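Local atomic coordinates of endopolygalacturonase (Chondrostereum purpureum, PDB entry 1K5C), a protein that probably hydrolyses the alpha-1,4 bonds between galacturonosyl units inside pectin chains, as a glycoside hydrolase of family 28. Residues F275-V289 with N302-G316. Sequence-based numbering, arbitrary orientation. Where two conformers were deposited one is given.
Sequences FSDVNFTGGATTIKV and NCSGNWNWSQLTVTG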
# COMPACT_ATOMS: atom_id res chain seq x y z
N PHE A 275 2.32 19.35 -5.20
CA PHE A 275 1.45 18.87 -4.13
C PHE A 275 0.52 20.01 -3.72
O PHE A 275 0.99 21.12 -3.46
CB PHE A 275 2.22 18.44 -2.89
CG PHE A 275 3.21 17.31 -3.05
CD1 PHE A 275 3.23 16.49 -4.16
CD2 PHE A 275 4.13 17.12 -2.03
CE1 PHE A 275 4.19 15.46 -4.27
CE2 PHE A 275 5.08 16.09 -2.10
CZ PHE A 275 5.10 15.26 -3.23
N SER A 276 -0.76 19.72 -3.57
CA SER A 276 -1.72 20.75 -3.14
C SER A 276 -2.75 20.14 -2.18
O SER A 276 -3.09 18.96 -2.25
CB SER A 276 -2.38 21.42 -4.30
OG SER A 276 -3.02 20.54 -5.13
N ASP A 277 -3.24 21.03 -1.32
CA ASP A 277 -4.42 20.73 -0.47
C ASP A 277 -4.21 19.47 0.36
O ASP A 277 -4.98 18.50 0.26
CB ASP A 277 -5.68 20.66 -1.33
CG ASP A 277 -5.93 21.93 -2.05
OD1 ASP A 277 -5.30 22.99 -1.79
OD2 ASP A 277 -6.87 21.87 -2.90
N VAL A 278 -3.20 19.52 1.24
CA VAL A 278 -2.87 18.41 2.14
C VAL A 278 -3.24 18.85 3.58
O VAL A 278 -2.65 19.81 4.09
CB VAL A 278 -1.37 18.05 2.05
CG1 VAL A 278 -1.05 16.96 3.06
CG2 VAL A 278 -1.03 17.64 0.63
N ASN A 279 -4.19 18.16 4.21
CA ASN A 279 -4.75 18.57 5.50
C ASN A 279 -4.63 17.45 6.52
O ASN A 279 -4.74 16.25 6.17
CB ASN A 279 -6.26 18.90 5.33
CG ASN A 279 -6.54 20.24 4.73
OD1 ASN A 279 -5.67 21.01 4.36
ND2 ASN A 279 -7.84 20.66 4.76
N PHE A 280 -4.52 17.85 7.79
CA PHE A 280 -4.71 16.96 8.96
C PHE A 280 -5.89 17.59 9.74
O PHE A 280 -5.71 18.54 10.49
CB PHE A 280 -3.50 16.88 9.85
CG PHE A 280 -2.29 16.16 9.25
CD1 PHE A 280 -1.43 16.79 8.38
CD2 PHE A 280 -2.05 14.81 9.61
CE1 PHE A 280 -0.31 16.13 7.87
CE2 PHE A 280 -0.93 14.16 9.09
CZ PHE A 280 -0.06 14.81 8.23
N THR A 281 -7.10 17.04 9.47
CA THR A 281 -8.36 17.57 10.05
C THR A 281 -9.20 16.41 10.53
O THR A 281 -8.88 15.25 10.34
CB THR A 281 -9.10 18.42 9.00
OG1 THR A 281 -9.27 17.60 7.83
CG2 THR A 281 -8.34 19.70 8.65
N GLY A 282 -10.33 16.76 11.19
CA GLY A 282 -11.25 15.73 11.67
C GLY A 282 -10.77 15.26 13.03
O GLY A 282 -10.52 16.08 13.94
N GLY A 283 -10.65 13.97 13.23
CA GLY A 283 -10.10 13.44 14.49
C GLY A 283 -8.61 13.73 14.56
O GLY A 283 -7.91 13.81 13.53
N ALA A 284 -8.07 13.85 15.78
CA ALA A 284 -6.66 14.06 15.98
C ALA A 284 -5.84 12.96 15.29
O ALA A 284 -6.09 11.76 15.46
CB ALA A 284 -6.36 14.04 17.47
N THR A 285 -4.80 13.42 14.57
CA THR A 285 -3.74 12.50 14.16
C THR A 285 -2.54 12.79 15.12
O THR A 285 -2.01 13.90 15.11
CB THR A 285 -3.34 12.69 12.71
OG1 THR A 285 -4.40 12.15 11.88
CG2 THR A 285 -2.03 11.97 12.38
N THR A 286 -2.28 11.80 15.95
CA THR A 286 -1.21 11.94 16.92
C THR A 286 -0.09 10.99 16.51
O THR A 286 -0.33 9.82 16.18
CB THR A 286 -1.70 11.65 18.35
OG1 THR A 286 -2.08 10.22 18.50
CG2 THR A 286 -2.85 12.56 18.75
N ILE A 287 1.14 11.54 16.53
CA ILE A 287 2.31 10.77 16.08
C ILE A 287 3.43 10.92 17.10
O ILE A 287 3.80 12.04 17.44
CB ILE A 287 2.81 11.29 14.69
CG1 ILE A 287 1.68 11.37 13.68
CG2 ILE A 287 4.01 10.47 14.24
CD1 ILE A 287 2.13 11.79 12.27
N LYS A 288 3.89 9.81 17.63
CA LYS A 288 5.01 9.78 18.61
C LYS A 288 6.21 9.17 17.92
O LYS A 288 6.11 8.06 17.35
CB LYS A 288 4.62 8.96 19.84
CG LYS A 288 3.41 9.56 20.58
CD LYS A 288 2.90 8.79 21.82
CE LYS A 288 1.53 9.19 22.30
NZ LYS A 288 0.84 8.53 23.52
N VAL A 289 7.34 9.87 17.95
CA VAL A 289 8.52 9.42 17.28
C VAL A 289 9.62 9.08 18.30
O VAL A 289 9.65 9.59 19.44
CB VAL A 289 9.02 10.42 16.21
CG1 VAL A 289 7.90 10.87 15.27
CG2 VAL A 289 9.72 11.64 16.83
N ASN A 302 7.49 22.62 -5.31
CA ASN A 302 6.29 23.18 -5.91
C ASN A 302 5.08 22.64 -5.12
O ASN A 302 4.65 21.49 -5.34
CB ASN A 302 6.22 22.82 -7.40
CG ASN A 302 5.02 23.45 -8.09
OD1 ASN A 302 4.27 24.24 -7.47
ND2 ASN A 302 4.86 23.13 -9.38
N CYS A 303 4.59 23.45 -4.18
CA CYS A 303 3.42 23.06 -3.37
C CYS A 303 2.51 24.28 -3.25
O CYS A 303 3.01 25.40 -3.19
CB CYS A 303 3.83 22.64 -1.95
SG CYS A 303 4.77 21.07 -1.97
N SER A 304 1.20 24.03 -3.19
CA SER A 304 0.21 25.08 -3.16
C SER A 304 -0.93 24.74 -2.19
O SER A 304 -1.22 23.56 -1.91
CB SER A 304 -0.41 25.28 -4.55
OG SER A 304 0.54 25.93 -5.41
N GLY A 305 -1.64 25.78 -1.77
CA GLY A 305 -2.88 25.67 -1.02
C GLY A 305 -2.71 26.07 0.45
O GLY A 305 -1.63 26.39 0.93
N ASN A 306 -3.88 26.06 1.12
CA ASN A 306 -3.95 26.35 2.57
C ASN A 306 -4.05 25.01 3.26
O ASN A 306 -5.12 24.40 3.34
CB ASN A 306 -5.17 27.20 2.87
CG ASN A 306 -5.02 28.58 2.20
OD1 ASN A 306 -4.03 29.27 2.43
ND2 ASN A 306 -5.95 28.91 1.34
N TRP A 307 -2.88 24.54 3.72
CA TRP A 307 -2.79 23.20 4.35
C TRP A 307 -3.18 23.37 5.80
O TRP A 307 -2.42 23.94 6.63
CB TRP A 307 -1.35 22.70 4.22
CG TRP A 307 -0.92 22.39 2.81
CD1 TRP A 307 -1.50 22.77 1.63
CD2 TRP A 307 0.25 21.60 2.48
NE1 TRP A 307 -0.76 22.22 0.55
CE2 TRP A 307 0.32 21.54 1.05
CE3 TRP A 307 1.25 20.95 3.23
CZ2 TRP A 307 1.36 20.86 0.41
CZ3 TRP A 307 2.27 20.28 2.57
CH2 TRP A 307 2.32 20.23 1.17
N ASN A 308 -4.39 22.88 6.11
CA ASN A 308 -4.90 22.99 7.51
C ASN A 308 -4.40 21.73 8.25
O ASN A 308 -4.90 20.63 7.95
CB ASN A 308 -6.44 23.01 7.45
CG ASN A 308 -7.03 23.22 8.85
OD1 ASN A 308 -6.38 22.92 9.86
ND2 ASN A 308 -8.22 23.74 8.89
N TRP A 309 -3.41 21.93 9.11
CA TRP A 309 -2.82 20.84 9.88
C TRP A 309 -3.21 20.95 11.36
O TRP A 309 -2.54 20.45 12.26
CB TRP A 309 -1.29 20.86 9.74
CG TRP A 309 -0.85 20.35 8.38
CD1 TRP A 309 -1.56 20.25 7.21
CD2 TRP A 309 0.48 19.83 8.10
NE1 TRP A 309 -0.76 19.70 6.20
CE2 TRP A 309 0.48 19.44 6.74
CE3 TRP A 309 1.63 19.68 8.87
CZ2 TRP A 309 1.66 18.89 6.16
CZ3 TRP A 309 2.76 19.13 8.28
CH2 TRP A 309 2.76 18.75 6.93
N SER A 310 -4.40 21.55 11.61
CA SER A 310 -4.81 21.84 13.00
C SER A 310 -4.90 20.63 13.84
O SER A 310 -4.69 20.74 15.06
CB SER A 310 -6.17 22.57 12.95
OG SER A 310 -7.16 21.76 12.27
N GLN A 311 -5.24 19.45 13.27
CA GLN A 311 -5.45 18.26 14.10
C GLN A 311 -4.21 17.36 14.20
O GLN A 311 -4.30 16.27 14.78
CB GLN A 311 -6.67 17.47 13.60
CG GLN A 311 -7.99 18.27 13.85
CD GLN A 311 -8.26 18.37 15.35
OE1 GLN A 311 -7.81 19.28 16.01
NE2 GLN A 311 -8.93 17.39 15.90
N LEU A 312 -3.06 17.84 13.71
CA LEU A 312 -1.82 17.05 13.85
C LEU A 312 -1.10 17.41 15.15
O LEU A 312 -0.85 18.60 15.42
CB LEU A 312 -0.90 17.38 12.66
CG LEU A 312 0.46 16.71 12.66
CD1 LEU A 312 0.29 15.15 12.62
CD2 LEU A 312 1.32 17.19 11.48
N THR A 313 -0.70 16.39 15.88
CA THR A 313 0.23 16.56 17.03
C THR A 313 1.36 15.54 16.84
O THR A 313 1.05 14.35 16.77
CB THR A 313 -0.47 16.35 18.38
OG1 THR A 313 -1.52 17.30 18.52
CG2 THR A 313 0.55 16.47 19.51
N VAL A 314 2.58 16.01 16.78
CA VAL A 314 3.74 15.12 16.69
C VAL A 314 4.67 15.44 17.88
O VAL A 314 4.98 16.63 18.08
CB VAL A 314 4.51 15.28 15.37
CG1 VAL A 314 5.59 14.16 15.26
CG2 VAL A 314 3.59 15.24 14.15
N THR A 315 5.07 14.42 18.61
CA THR A 315 5.93 14.57 19.78
C THR A 315 7.09 13.55 19.70
O THR A 315 7.03 12.58 18.97
CB THR A 315 5.14 14.38 21.09
OG1 THR A 315 4.52 13.07 21.08
CG2 THR A 315 4.06 15.48 21.26
N GLY A 316 8.12 13.87 20.51
CA GLY A 316 9.32 13.04 20.53
C GLY A 316 10.41 13.58 19.58
O GLY A 316 10.17 14.49 18.76
O HOH W 1 -6.15 24.87 -0.12
O HOH W 2 -6.09 22.09 1.84
O HOH W 3 -7.82 23.68 3.93
O HOH W 4 2.02 13.11 19.92
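Phe280 turns its ring edge onto Trp309, Phe280 CE1 standing over the indole face, 3.6 Å from Trp309 CE2, in an edge-to-face pair with planes at 76°. Leu312 CD2 lies over one face of the same phenyl ring. In the plane of its own ring, Trp309 NE1 donates to Val278 O (2.8 Å), meeting that oxygen from above the carbonyl plane. Val278 CB sits over the six-membered ring of Trp307, 3.9 Å from its centroid, while Trp307 NE1 and Asp277 N share Ser304 O. With an alanine here instead of Trp307, Val278 would probably lose its aromatic floor and Ser304 O one of its two donors. With Val278 O taken by the indole, Asn279, its CG beside its own backbone N (chi1 -78°), brings OD1 to Asn308 N (2.9 Å), which meets it from above the amide plane. At the corner, Gln311, bent at chi2, reaches Gly282 O through NE2 (2.8 Å). Beyond it, Thr285-Lys288 and Leu312-Thr315 pair in parallel, Ile287 resting on Leu312 and Val314. Val225 and Val256, from another sheet, touch Phe280, and Cys303 is disulfide-bonded to Cys300. Such stacking of like strands and corners is characteristic of successive coils of the right-handed parallel beta-helix of family 28.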